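Local structure of alpha-catenin-like protein hmp-1 (Caenorhabditis elegans, 5H5M) at residues A[323-328]-A[356-361]; A[12-17]-A[35-40]; A[150-155]-A[188-193]; A[60-65]-A[109-114]. The protein acts as the alpha-catenin of the cadherin-catenin complex at adherens junctions, binding beta-catenin and actin filaments, and is required for cell migration and cell shape changes during morphogenesis. One frame throughout, in Å; residues are numbered along the deposited sequence.

Contact 1: residues A[323-328]-A[356-361]; sequences DQFAER and INACTL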
loop_
_atom_site.group_PDB
_atom_site.type_symbol
_atom_site.label_atom_id
_atom_site.label_comp_id
_atom_site.label_asym_id
_atom_site.label_seq_id
_atom_site.Cartn_x
_atom_site.Cartn_y
_atom_site.Cartn_z
ATOM N N ASP A 323 -18.345 8.031 -9.647
ATOM C CA ASP A 323 -18.958 9.310 -9.998
ATOM C C ASP A 323 -20.097 9.679 -9.053
ATOM O O ASP A 323 -20.182 10.816 -8.587
ATOM C CB ASP A 323 -19.471 9.281 -11.440
ATOM C CG ASP A 323 -18.348 9.311 -12.457
ATOM O OD1 ASP A 323 -17.267 9.847 -12.130
ATOM O OD2 ASP A 323 -18.548 8.806 -13.582
ATOM N N GLN A 324 -20.972 8.718 -8.778
ATOM C CA GLN A 324 -22.095 8.936 -7.869
ATOM C C GLN A 324 -21.610 9.305 -6.469
ATOM O O GLN A 324 -22.214 10.137 -5.794
ATOM C CB GLN A 324 -22.984 7.691 -7.801
ATOM C CG GLN A 324 -23.664 7.334 -9.111
ATOM C CD GLN A 324 -24.339 5.974 -9.067
ATOM O OE1 GLN A 324 -24.354 5.307 -8.031
ATOM N NE2 GLN A 324 -24.904 5.558 -10.196
ATOM N N PHE A 325 -20.519 8.679 -6.039
ATOM C CA PHE A 325 -19.927 8.977 -4.741
ATOM C C PHE A 325 -19.332 10.383 -4.711
ATOM O O PHE A 325 -19.588 11.153 -3.785
ATOM C CB PHE A 325 -18.849 7.951 -4.391
ATOM C CG PHE A 325 -17.950 8.381 -3.268
ATOM C CD1 PHE A 325 -18.409 8.388 -1.960
ATOM C CD2 PHE A 325 -16.650 8.787 -3.520
ATOM C CE1 PHE A 325 -17.585 8.790 -0.921
ATOM C CE2 PHE A 325 -15.820 9.192 -2.485
ATOM C CZ PHE A 325 -16.286 9.191 -1.186
ATOM N N ALA A 326 -18.539 10.706 -5.729
ATOM C CA ALA A 326 -17.876 12.002 -5.815
ATOM C C ALA A 326 -18.888 13.139 -5.848
ATOM O O ALA A 326 -18.656 14.207 -5.287
ATOM C CB ALA A 326 -16.980 12.058 -7.042
ATOM N N GLU A 327 -20.015 12.899 -6.509
ATOM C CA GLU A 327 -21.055 13.908 -6.643
ATOM C C GLU A 327 -21.698 14.222 -5.295
ATOM O O GLU A 327 -21.832 15.386 -4.916
ATOM C CB GLU A 327 -22.112 13.443 -7.645
ATOM C CG GLU A 327 -23.189 14.471 -7.936
ATOM C CD GLU A 327 -24.182 13.996 -8.986
ATOM O OE1 GLU A 327 -25.358 13.762 -8.635
ATOM O OE2 GLU A 327 -23.780 13.860 -10.163
ATOM N N ARG A 328 -22.078 13.176 -4.567
ATOM C CA ARG A 328 -22.722 13.337 -3.268
ATOM C C ARG A 328 -21.756 13.866 -2.212
ATOM O O ARG A 328 -22.129 14.692 -1.379
ATOM C CB ARG A 328 -23.326 12.011 -2.810
ATOM C CG ARG A 328 -24.444 11.503 -3.704
ATOM C CD ARG A 328 -24.833 10.079 -3.353
ATOM N NE ARG A 328 -25.481 9.982 -2.048
ATOM C CZ ARG A 328 -25.925 8.844 -1.522
ATOM N NH1 ARG A 328 -25.789 7.705 -2.189
ATOM N NH2 ARG A 328 -26.507 8.845 -0.330
ATOM N N ILE A 356 -21.786 8.087 5.087
ATOM C CA ILE A 356 -21.673 6.638 5.238
ATOM C C ILE A 356 -22.354 5.908 4.086
ATOM O O ILE A 356 -21.789 4.977 3.510
ATOM C CB ILE A 356 -22.281 6.160 6.576
ATOM C CG1 ILE A 356 -21.364 6.534 7.741
ATOM C CG2 ILE A 356 -22.511 4.653 6.565
ATOM C CD1 ILE A 356 -21.915 6.137 9.101
ATOM N N ASN A 357 -23.567 6.336 3.750
ATOM C CA ASN A 357 -24.299 5.739 2.638
ATOM C C ASN A 357 -23.595 5.970 1.307
ATOM O O ASN A 357 -23.638 5.118 0.424
ATOM C CB ASN A 357 -25.728 6.286 2.572
ATOM C CG ASN A 357 -26.570 5.855 3.756
ATOM O OD1 ASN A 357 -26.314 4.821 4.371
ATOM N ND2 ASN A 357 -27.583 6.650 4.081
ATOM N N ALA A 358 -22.945 7.121 1.171
ATOM C CA ALA A 358 -22.194 7.426 -0.043
ATOM C C ALA A 358 -20.943 6.554 -0.145
ATOM O O ALA A 358 -20.640 6.022 -1.209
ATOM C CB ALA A 358 -21.820 8.896 -0.083
ATOM N N CYS A 359 -20.222 6.415 0.964
ATOM C CA CYS A 359 -19.028 5.576 1.003
ATOM C C CYS A 359 -19.377 4.118 0.730
ATOM O O CYS A 359 -18.582 3.374 0.156
ATOM C CB CYS A 359 -18.323 5.694 2.357
ATOM S SG CYS A 359 -17.545 7.282 2.675
ATOM N N THR A 360 -20.575 3.721 1.146
ATOM C CA THR A 360 -21.048 2.352 0.974
ATOM C C THR A 360 -21.212 2.008 -0.512
ATOM O O THR A 360 -21.057 0.853 -0.910
ATOM C CB THR A 360 -22.370 2.141 1.742
ATOM O OG1 THR A 360 -22.141 2.389 3.134
ATOM C CG2 THR A 360 -22.879 0.724 1.593
ATOM N N LEU A 361 -21.506 3.019 -1.327
ATOM C CA LEU A 361 -21.478 2.881 -2.783
ATOM C C LEU A 361 -20.158 2.279 -3.257
ATOM O O LEU A 361 -20.133 1.259 -3.946
ATOM C CB LEU A 361 -21.682 4.241 -3.458
ATOM C CG LEU A 361 -23.037 4.682 -4.013
ATOM C CD1 LEU A 361 -24.177 4.283 -3.100
ATOM C CD2 LEU A 361 -23.022 6.190 -4.228
#

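Contact 2: residues A[12-17]-A[35-40]; sequences DTFQNR and EGHCER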
loop_
_atom_site.group_PDB
_atom_site.type_symbol
_atom_site.label_atom_id
_atom_site.label_comp_id
_atom_site.label_asym_id
_atom_site.label_seq_id
_atom_site.Cartn_x
_atom_site.Cartn_y
_atom_site.Cartn_z
ATOM N N ASP A 12 11.810 -17.382 4.127
ATOM C CA ASP A 12 11.613 -18.529 3.246
ATOM C C ASP A 12 12.554 -19.689 3.574
ATOM O O ASP A 12 12.123 -20.840 3.656
ATOM C CB ASP A 12 11.792 -18.111 1.784
ATOM C CG ASP A 12 10.663 -17.226 1.286
ATOM O OD1 ASP A 12 9.574 -17.241 1.901
ATOM O OD2 ASP A 12 10.863 -16.516 0.276
ATOM N N THR A 13 13.834 -19.383 3.761
ATOM C CA THR A 13 14.820 -20.408 4.085
ATOM C C THR A 13 14.577 -20.992 5.478
ATOM O O THR A 13 14.736 -22.195 5.688
ATOM C CB THR A 13 16.260 -19.859 4.007
ATOM O OG1 THR A 13 16.398 -18.733 4.880
ATOM C CG2 THR A 13 16.595 -19.437 2.584
ATOM N N PHE A 14 14.182 -20.137 6.417
ATOM C CA PHE A 14 13.927 -20.555 7.793
ATOM C C PHE A 14 12.883 -21.662 7.861
ATOM O O PHE A 14 12.977 -22.570 8.686
ATOM C CB PHE A 14 13.476 -19.361 8.636
ATOM C CG PHE A 14 13.215 -19.693 10.076
ATOM C CD1 PHE A 14 14.260 -20.017 10.928
ATOM C CD2 PHE A 14 11.927 -19.661 10.584
ATOM C CE1 PHE A 14 14.025 -20.314 12.257
ATOM C CE2 PHE A 14 11.682 -19.956 11.918
ATOM C CZ PHE A 14 12.733 -20.283 12.755
ATOM N N GLN A 15 11.893 -21.588 6.979
ATOM C CA GLN A 15 10.834 -22.587 6.937
ATOM C C GLN A 15 11.350 -23.949 6.490
ATOM O O GLN A 15 10.663 -24.956 6.642
ATOM C CB GLN A 15 9.705 -22.130 6.014
ATOM C CG GLN A 15 8.809 -21.065 6.620
ATOM C CD GLN A 15 7.648 -20.701 5.719
ATOM O OE1 GLN A 15 7.785 -20.661 4.496
ATOM N NE2 GLN A 15 6.492 -20.441 6.317
ATOM N N ASN A 16 12.556 -23.974 5.933
ATOM C CA ASN A 16 13.187 -25.227 5.534
ATOM C C ASN A 16 14.286 -25.639 6.506
ATOM O O ASN A 16 14.503 -26.827 6.738
ATOM C CB ASN A 16 13.758 -25.116 4.120
ATOM C CG ASN A 16 12.678 -25.007 3.061
ATOM O OD1 ASN A 16 11.666 -25.708 3.114
ATOM N ND2 ASN A 16 12.887 -24.122 2.092
ATOM N N ARG A 17 14.973 -24.648 7.072
ATOM C CA ARG A 17 16.063 -24.900 8.008
ATOM C C ARG A 17 15.578 -25.623 9.261
ATOM O O ARG A 17 16.309 -26.427 9.840
ATOM C CB ARG A 17 16.753 -23.590 8.405
ATOM C CG ARG A 17 17.483 -22.885 7.271
ATOM C CD ARG A 17 18.519 -23.787 6.617
ATOM N NE ARG A 17 19.578 -24.195 7.538
ATOM C CZ ARG A 17 20.746 -23.571 7.661
ATOM N NH1 ARG A 17 21.011 -22.503 6.921
ATOM N NH2 ARG A 17 21.651 -24.016 8.523
ATOM N N GLU A 35 18.487 -20.116 16.115
ATOM C CA GLU A 35 18.129 -18.992 16.974
ATOM C C GLU A 35 18.603 -17.674 16.363
ATOM O O GLU A 35 17.918 -16.661 16.454
ATOM C CB GLU A 35 18.717 -19.170 18.375
ATOM C CG GLU A 35 17.947 -20.148 19.252
ATOM C CD GLU A 35 18.598 -20.358 20.604
ATOM O OE1 GLU A 35 19.774 -19.972 20.770
ATOM O OE2 GLU A 35 17.931 -20.910 21.506
ATOM N N GLY A 36 19.777 -17.696 15.738
ATOM C CA GLY A 36 20.296 -16.526 15.052
ATOM C C GLY A 36 19.463 -16.205 13.827
ATOM O O GLY A 36 19.199 -15.041 13.525
ATOM N N HIS A 37 19.045 -17.253 13.124
ATOM C CA HIS A 37 18.183 -17.121 11.954
ATOM C C HIS A 37 16.854 -16.465 12.331
ATOM O O HIS A 37 16.387 -15.545 11.658
ATOM C CB HIS A 37 17.945 -18.498 11.324
ATOM C CG HIS A 37 17.519 -18.449 9.891
ATOM N ND1 HIS A 37 17.710 -19.507 9.025
ATOM C CD2 HIS A 37 16.906 -17.482 9.171
ATOM C CE1 HIS A 37 17.236 -19.189 7.835
ATOM N NE2 HIS A 37 16.742 -17.965 7.896
ATOM N N CYS A 38 16.258 -16.942 13.420
ATOM C CA CYS A 38 15.000 -16.396 13.917
ATOM C C CYS A 38 15.117 -14.928 14.318
ATOM O O CYS A 38 14.218 -14.129 14.047
ATOM C CB CYS A 38 14.507 -17.210 15.112
ATOM S SG CYS A 38 13.006 -16.567 15.879
ATOM N N GLU A 39 16.219 -14.576 14.974
ATOM C CA GLU A 39 16.416 -13.210 15.442
ATOM C C GLU A 39 16.611 -12.226 14.290
ATOM O O GLU A 39 16.273 -11.049 14.415
ATOM C CB GLU A 39 17.606 -13.136 16.403
ATOM C CG GLU A 39 17.390 -13.884 17.712
ATOM C CD GLU A 39 16.157 -13.411 18.463
ATOM O OE1 GLU A 39 15.910 -12.187 18.502
ATOM O OE2 GLU A 39 15.428 -14.268 19.008
ATOM N N ARG A 40 17.147 -12.706 13.171
ATOM C CA ARG A 40 17.309 -11.861 11.990
ATOM C C ARG A 40 15.953 -11.561 11.363
ATOM O O ARG A 40 15.729 -10.470 10.838
ATOM C CB ARG A 40 18.239 -12.515 10.965
ATOM C CG ARG A 40 19.705 -12.505 11.374
ATOM C CD ARG A 40 20.622 -12.847 10.208
ATOM N NE ARG A 40 20.510 -14.246 9.799
ATOM C CZ ARG A 40 21.170 -15.248 10.371
ATOM N NH1 ARG A 40 21.989 -15.014 11.388
ATOM N NH2 ARG A 40 21.007 -16.488 9.931
#

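Contact 3: residues A[150-155]-A[188-193]; sequences KMFQEH and KLAPQV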
loop_
_atom_site.group_PDB
_atom_site.type_symbol
_atom_site.label_atom_id
_atom_site.label_comp_id
_atom_site.label_asym_id
_atom_site.label_seq_id
_atom_site.Cartn_x
_atom_site.Cartn_y
_atom_site.Cartn_z
ATOM N N LYS A 150 6.743 22.065 -2.924
ATOM C CA LYS A 150 7.046 21.391 -1.669
ATOM C C LYS A 150 6.245 20.100 -1.528
ATOM O O LYS A 150 6.790 19.058 -1.164
ATOM C CB LYS A 150 6.762 22.327 -0.492
ATOM C CG LYS A 150 6.945 21.697 0.875
ATOM C CD LYS A 150 6.628 22.699 1.976
ATOM C CE LYS A 150 6.711 22.064 3.352
ATOM N NZ LYS A 150 6.395 23.045 4.429
ATOM N N MET A 151 4.951 20.172 -1.824
ATOM C CA MET A 151 4.077 19.009 -1.728
ATOM C C MET A 151 4.474 17.924 -2.722
ATOM O O MET A 151 4.502 16.742 -2.378
ATOM C CB MET A 151 2.616 19.413 -1.948
ATOM C CG MET A 151 2.100 20.408 -0.926
ATOM S SD MET A 151 2.439 19.889 0.769
ATOM C CE MET A 151 1.505 18.362 0.851
ATOM N N PHE A 152 4.775 18.328 -3.954
ATOM C CA PHE A 152 5.215 17.383 -4.974
ATOM C C PHE A 152 6.487 16.649 -4.545
ATOM O O PHE A 152 6.605 15.437 -4.736
ATOM C CB PHE A 152 5.457 18.092 -6.308
ATOM C CG PHE A 152 6.246 17.270 -7.288
ATOM C CD1 PHE A 152 5.634 16.262 -8.016
ATOM C CD2 PHE A 152 7.601 17.497 -7.473
ATOM C CE1 PHE A 152 6.357 15.497 -8.917
ATOM C CE2 PHE A 152 8.329 16.732 -8.367
ATOM C CZ PHE A 152 7.706 15.730 -9.092
ATOM N N GLN A 153 7.434 17.388 -3.972
ATOM C CA GLN A 153 8.701 16.806 -3.542
ATOM C C GLN A 153 8.483 15.798 -2.417
ATOM O O GLN A 153 9.081 14.721 -2.416
ATOM C CB GLN A 153 9.676 17.897 -3.094
ATOM C CG GLN A 153 11.006 17.368 -2.581
ATOM C CD GLN A 153 11.829 16.690 -3.667
ATOM O OE1 GLN A 153 12.121 17.284 -4.705
ATOM N NE2 GLN A 153 12.203 15.438 -3.430
ATOM N N GLU A 154 7.617 16.149 -1.470
ATOM C CA GLU A 154 7.278 15.250 -0.369
ATOM C C GLU A 154 6.576 13.995 -0.882
ATOM O O GLU A 154 6.813 12.894 -0.388
ATOM C CB GLU A 154 6.401 15.968 0.662
ATOM C CG GLU A 154 7.117 17.097 1.387
ATOM C CD GLU A 154 6.236 17.807 2.397
ATOM O OE1 GLU A 154 5.039 17.458 2.499
ATOM O OE2 GLU A 154 6.741 18.717 3.088
ATOM N N HIS A 155 5.710 14.176 -1.874
ATOM C CA HIS A 155 5.053 13.064 -2.555
ATOM C C HIS A 155 6.089 12.164 -3.228
ATOM O O HIS A 155 5.981 10.938 -3.191
ATOM C CB HIS A 155 4.049 13.605 -3.581
ATOM C CG HIS A 155 3.612 12.602 -4.604
ATOM N ND1 HIS A 155 2.613 11.682 -4.370
ATOM C CD2 HIS A 155 4.029 12.390 -5.876
ATOM C CE1 HIS A 155 2.437 10.943 -5.452
ATOM N NE2 HIS A 155 3.285 11.351 -6.378
ATOM N N LYS A 188 16.184 11.262 -8.327
ATOM C CA LYS A 188 17.042 12.192 -9.044
ATOM C C LYS A 188 16.225 13.253 -9.786
ATOM O O LYS A 188 16.540 14.442 -9.752
ATOM C CB LYS A 188 17.923 11.414 -10.020
ATOM C CG LYS A 188 18.791 12.246 -10.935
ATOM C CD LYS A 188 19.586 11.335 -11.861
ATOM C CE LYS A 188 20.277 10.228 -11.073
ATOM N NZ LYS A 188 20.849 9.173 -11.959
ATOM N N LEU A 189 15.163 12.805 -10.443
ATOM C CA LEU A 189 14.349 13.649 -11.309
ATOM C C LEU A 189 13.465 14.654 -10.552
ATOM O O LEU A 189 13.249 15.778 -11.020
ATOM C CB LEU A 189 13.478 12.756 -12.197
ATOM C CG LEU A 189 12.677 13.383 -13.336
ATOM C CD1 LEU A 189 13.590 14.130 -14.291
ATOM C CD2 LEU A 189 11.894 12.309 -14.073
ATOM N N ALA A 190 12.968 14.244 -9.387
ATOM C CA ALA A 190 12.006 15.030 -8.610
ATOM C C ALA A 190 12.417 16.490 -8.331
ATOM O O ALA A 190 11.618 17.397 -8.555
ATOM C CB ALA A 190 11.701 14.316 -7.288
ATOM N N PRO A 191 13.646 16.729 -7.836
ATOM C CA PRO A 191 13.964 18.139 -7.567
ATOM C C PRO A 191 14.127 18.951 -8.851
ATOM O O PRO A 191 13.978 20.175 -8.834
ATOM C CB PRO A 191 15.293 18.071 -6.800
ATOM C CG PRO A 191 15.480 16.628 -6.422
ATOM C CD PRO A 191 14.761 15.839 -7.463
ATOM N N GLN A 192 14.436 18.271 -9.949
ATOM C CA GLN A 192 14.592 18.935 -11.236
ATOM C C GLN A 192 13.232 19.293 -11.815
ATOM O O GLN A 192 13.068 20.355 -12.420
ATOM C CB GLN A 192 15.372 18.047 -12.207
ATOM C CG GLN A 192 16.736 17.628 -11.687
ATOM C CD GLN A 192 17.440 16.651 -12.610
ATOM O OE1 GLN A 192 16.889 16.230 -13.627
ATOM N NE2 GLN A 192 18.666 16.283 -12.257
ATOM N N VAL A 193 12.262 18.401 -11.629
ATOM C CA VAL A 193 10.886 18.663 -12.039
ATOM C C VAL A 193 10.349 19.882 -11.297
ATOM O O VAL A 193 9.725 20.759 -11.894
ATOM C CB VAL A 193 9.965 17.453 -11.774
ATOM C CG1 VAL A 193 8.506 17.820 -12.029
ATOM C CG2 VAL A 193 10.376 16.272 -12.635
#

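Contact 4: residues A[60-65]-A[109-114]; sequences QKIVAE and RHLRRA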
loop_
_atom_site.group_PDB
_atom_site.type_symbol
_atom_site.label_atom_id
_atom_site.label_comp_id
_atom_site.label_asym_id
_atom_site.label_seq_id
_atom_site.Cartn_x
_atom_site.Cartn_y
_atom_site.Cartn_z
ATOM N N GLN A 60 1.302 -3.868 15.916
ATOM C CA GLN A 60 1.188 -4.736 17.081
ATOM C C GLN A 60 1.042 -6.207 16.695
ATOM O O GLN A 60 1.478 -7.088 17.432
ATOM C CB GLN A 60 0.012 -4.301 17.962
ATOM C CG GLN A 60 0.211 -2.960 18.688
ATOM C CD GLN A 60 1.544 -2.836 19.438
ATOM O OE1 GLN A 60 2.185 -3.832 19.790
ATOM N NE2 GLN A 60 1.959 -1.597 19.687
ATOM N N LYS A 61 0.434 -6.474 15.541
ATOM C CA LYS A 61 0.305 -7.850 15.075
ATOM C C LYS A 61 1.675 -8.425 14.740
ATOM O O LYS A 61 1.969 -9.584 15.046
ATOM C CB LYS A 61 -0.617 -7.935 13.856
ATOM C CG LYS A 61 -2.087 -7.750 14.185
ATOM C CD LYS A 61 -2.960 -7.916 12.953
ATOM C CE LYS A 61 -3.147 -6.589 12.237
ATOM N NZ LYS A 61 -4.345 -6.573 11.355
ATOM N N ILE A 62 2.509 -7.602 14.112
ATOM C CA ILE A 62 3.867 -7.991 13.761
ATOM C C ILE A 62 4.689 -8.279 15.015
ATOM O O ILE A 62 5.396 -9.285 15.086
ATOM C CB ILE A 62 4.559 -6.902 12.922
ATOM C CG1 ILE A 62 3.853 -6.756 11.571
ATOM C CG2 ILE A 62 6.035 -7.225 12.724
ATOM C CD1 ILE A 62 4.423 -5.675 10.692
ATOM N N VAL A 63 4.579 -7.394 16.001
ATOM C CA VAL A 63 5.265 -7.559 17.281
ATOM C C VAL A 63 4.838 -8.849 17.986
ATOM O O VAL A 63 5.677 -9.627 18.443
ATOM C CB VAL A 63 5.004 -6.353 18.209
ATOM C CG1 VAL A 63 5.509 -6.630 19.616
ATOM C CG2 VAL A 63 5.657 -5.105 17.645
ATOM N N ALA A 64 3.529 -9.076 18.058
ATOM C CA ALA A 64 2.986 -10.262 18.717
ATOM C C ALA A 64 3.432 -11.560 18.040
ATOM O O ALA A 64 3.808 -12.520 18.715
ATOM C CB ALA A 64 1.469 -10.186 18.755
ATOM N N GLU A 65 3.393 -11.587 16.710
ATOM C CA GLU A 65 3.762 -12.784 15.965
ATOM C C GLU A 65 5.258 -13.070 16.029
ATOM O O GLU A 65 5.677 -14.217 15.888
ATOM C CB GLU A 65 3.320 -12.670 14.504
ATOM C CG GLU A 65 1.848 -12.986 14.283
ATOM C CD GLU A 65 1.473 -14.383 14.746
ATOM O OE1 GLU A 65 2.304 -15.306 14.613
ATOM O OE2 GLU A 65 0.342 -14.559 15.244
ATOM N N ARG A 109 2.379 -12.698 6.341
ATOM C CA ARG A 109 1.159 -12.052 5.862
ATOM C C ARG A 109 1.067 -10.637 6.415
ATOM O O ARG A 109 0.760 -9.696 5.683
ATOM C CB ARG A 109 -0.093 -12.843 6.247
ATOM C CG ARG A 109 -1.371 -12.249 5.654
ATOM C CD ARG A 109 -2.630 -12.981 6.094
ATOM N NE ARG A 109 -2.879 -12.845 7.527
ATOM C CZ ARG A 109 -2.604 -13.784 8.426
ATOM N NH1 ARG A 109 -2.862 -13.572 9.711
ATOM N NH2 ARG A 109 -2.074 -14.938 8.041
ATOM N N HIS A 110 1.344 -10.497 7.710
ATOM C CA HIS A 110 1.364 -9.190 8.366
ATOM C C HIS A 110 2.386 -8.238 7.744
ATOM O O HIS A 110 2.104 -7.057 7.544
ATOM C CB HIS A 110 1.657 -9.354 9.857
ATOM C CG HIS A 110 0.533 -9.970 10.630
ATOM N ND1 HIS A 110 0.738 -10.827 11.689
ATOM C CD2 HIS A 110 -0.810 -9.842 10.501
ATOM C CE1 HIS A 110 -0.432 -11.208 12.176
ATOM N NE2 HIS A 110 -1.385 -10.624 11.474
ATOM N N LEU A 111 3.571 -8.760 7.439
ATOM C CA LEU A 111 4.638 -7.954 6.855
ATOM C C LEU A 111 4.276 -7.506 5.443
ATOM O O LEU A 111 4.463 -6.338 5.089
ATOM C CB LEU A 111 5.956 -8.734 6.837
ATOM C CG LEU A 111 6.552 -9.115 8.195
ATOM C CD1 LEU A 111 7.614 -10.188 8.028
ATOM C CD2 LEU A 111 7.125 -7.891 8.903
ATOM N N ARG A 112 3.767 -8.440 4.639
ATOM C CA ARG A 112 3.383 -8.138 3.265
ATOM C C ARG A 112 2.341 -7.028 3.241
ATOM O O ARG A 112 2.426 -6.103 2.437
ATOM C CB ARG A 112 2.837 -9.382 2.549
ATOM C CG ARG A 112 3.855 -10.496 2.320
ATOM C CD ARG A 112 5.012 -10.073 1.419
ATOM N NE ARG A 112 4.809 -10.483 0.030
ATOM C CZ ARG A 112 4.330 -9.689 -0.921
ATOM N NH1 ARG A 112 4.007 -8.433 -0.638
ATOM N NH2 ARG A 112 4.176 -10.150 -2.157
ATOM N N ARG A 113 1.368 -7.119 4.143
ATOM C CA ARG A 113 0.266 -6.167 4.167
ATOM C C ARG A 113 0.683 -4.841 4.792
ATOM O O ARG A 113 0.031 -3.816 4.582
ATOM C CB ARG A 113 -0.935 -6.762 4.906
ATOM C CG ARG A 113 -1.605 -7.884 4.125
ATOM C CD ARG A 113 -2.884 -8.375 4.781
ATOM N NE ARG A 113 -3.525 -9.413 3.974
ATOM C CZ ARG A 113 -4.735 -9.908 4.212
ATOM N NH1 ARG A 113 -5.447 -9.461 5.238
ATOM N NH2 ARG A 113 -5.235 -10.851 3.424
ATOM N N ALA A 114 1.775 -4.862 5.555
ATOM C CA ALA A 114 2.354 -3.626 6.065
ATOM C C ALA A 114 2.941 -2.833 4.902
ATOM O O ALA A 114 2.837 -1.607 4.853
ATOM C CB ALA A 114 3.422 -3.916 7.117
#

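Contact 1: residues A[323-328]-A[356-361]
The guanidinium of Arg328 lays one face over Ala358, whose CA stands 4.2 Å from NH1. Around this flat group, the carbons of helix 345-374 approach obliquely: NH1 is 3.8 Å from Leu361 CD2, and NH2 is 3.9 Å from Asn357 CB. A bend at chi3 carries the group across the helix surface, and a salt bridge from NE to Glu354 OE2 holds it there, so the charge is met along the same helix it lies upon. The second flat group, the ring of Phe325, is also met at a slant. Its CD1 comes to 3.3 Å from Ala358 O, while Cys359 SG makes a sulfur-aromatic contact 5.1 Å from the ring centroid and 69° off its normal. CG of Phe325 is placed anti to the backbone N (chi1 165°), which brings the ring in beside the small Ala358. Leu361 CD2 lies between Arg328 and Gln324, reaching Gln324 CB at 3.9 Å. No hydrogen bond crosses the contact. The close approach of the axes, 8.7 Å, fits an alanine at the crossing, where the CA atoms of Phe325 and Ala358 are 5.4 Å apart. The two helices run antiparallel at 159°; Phe325 also packs on Ala280 and Ile283 of helix 276-300, and Cys359 on Cys252 of helix 237-260, so the contact forms one flank of a four-helix assembly.

Contact 2: residues A[12-17]-A[35-40]
His37 drives its imidazole into helix 6-17 and touches three residues there; its CG lies anti to the backbone N (chi1 -159°), which swings the ring out to that helix. Phe14 CB sits over a face of the ring, 3.8 Å from its centroid, a CH-pi contact. The Phe14 ring then turns its edge toward the imidazole, giving a T-shaped pair with centroids 5.2 Å apart and planes at 66°. At the imidazole edge lie Thr13 OG1, 3.1 Å from His37 CE1, and Arg17 CG, 3.7 Å from that same CE1. The polar ends have partners nearby: His37 NE2 is hydrogen-bonded to Glu10 O, Thr13 OG1 to Asn9 O, and Arg17 NH2 forms a salt bridge with Asp33. The pairing is that of antiparallel neighbours in a four-helix bundle of the vinculin/alpha-catenin family, with axes 10.4 Å apart at 153°; Phe14 also reaches Leu69 and Leu73 of helix 56-80 and Val100 of helix 92-122. Next in sequence, Cys38 presents its CB to Phe14 CE1 at 4.2 Å, which extends the apolar part of the contact, and it also packs on Leu73.

Contact 3: residues A[150-155]-A[188-193]
Phe152 and Gln153, neighbours in sequence, meet the same turn of helix 173-202 in very different ways. The tight part belongs to Phe152. With CG anti to the backbone N (chi1 165°), its ring reaches across so that CE2 lies 3.4 Å from Ala190 O, the oxygen standing at the ring edge and in its plane. The next ring atom, CZ, packs against Val193 CG1 at 3.7 Å, the two side chains crossing at about a right angle. All three residues are buried, and the ring is held further by an edge-to-face pairing with Trp220 of helix 207-233 and by Leu130 and Leu133 of helix 128-137.

Toward solvent the packing is sparser. Gln153, bent at chi2, brings OE1 to 3.5 Å from Pro191 CA and 3.8 Å from Pro191 CG, while NE2 lies 4.0 Å from Ala190 CB and gives its hydrogen bond to Asn157 OD1 of its own helix. Pro191 is exposed and also touches a crystal neighbour. The helices are nearly antiparallel, at 174°, with axes 9.6 Å apart, and nearest CA atoms, those of Gln153 and Ala190, separated by 6.3 Å.

A proline nitrogen carries no hydrogen, so helix 173-202 is kinked at Pro191, and the same lack means that OE1 cannot receive a backbone hydrogen bond from this residue. No hydrogen bond crosses between the segments: the contact rests on van der Waals packing and on the aromatic edge of Phe152 facing the Ala190 carbonyl oxygen, with Gln153 OE1 resting against Pro191.

Contact 4: residues A[60-65]-A[109-114]
Lys61 and His110 join two antiparallel helices of a four-helix bundle, 56-80 and 92-122, whose local axes lie 9.5 Å apart at 154°; the first of them is predicted to be coiled coil. Lys61 CB sits almost squarely over one face of the imidazole, 3.6 Å from the His110 ring centroid and 9° off its normal, a CH-pi contact. Lys61 CG runs past the rim at 4.0 Å from His110 NE2, and CD comes closer to that nitrogen, at 3.5 Å. A bend at chi3 (-90°) then leads the chain away, leaving NZ 5.0 Å from His110 NE2, with a weak hydrogen bond to Asn57 OD1 of its own helix. The aliphatic stem does the packing, and the amine ends beyond it.

Glu65, one turn later, meets the same ring at its edge: CG lies in the ring plane, 3.6 Å from His110 ND1. Its carboxylate leads elsewhere, OE2 making a weak hydrogen bond to Asn68. No hydrogen bond joins the two segments directly.

Ile62 carries the apolar part of the contact; it slides past His110 in the opposite direction, and its end comes close to helix 92-122. Helix 27-49 covers this region, Ser45 touching both Ile62 and Leu111. At the tip of the isoleucine, CD1 meets two residues: Leu111 CD2 at 3.9 Å and Ala114 CB at 4.1 Å.

In the fold
The four contacts are spread along the all-helical M domain and none touches another; the domain has no catalytic site to relate them to. Contacts 2 and 4 lie closest, about 17 Å between centres and about 8 Å between nearest atoms, and belong to one bundle: helix 27-49 supplies half of contact 2 and also covers contact 4. Contact 3 belongs to other helices, across the chain's centre from contact 4, about 31 Å between centres. The centre of contact 1 is about 32 Å from those of contacts 3 and 4, and about 47 Å from that of contact 2. Helix 237-260 connects two regions: its Asp239 forms a salt bridge with Arg113 of contact 4 and its Cys252 packs against contact 1.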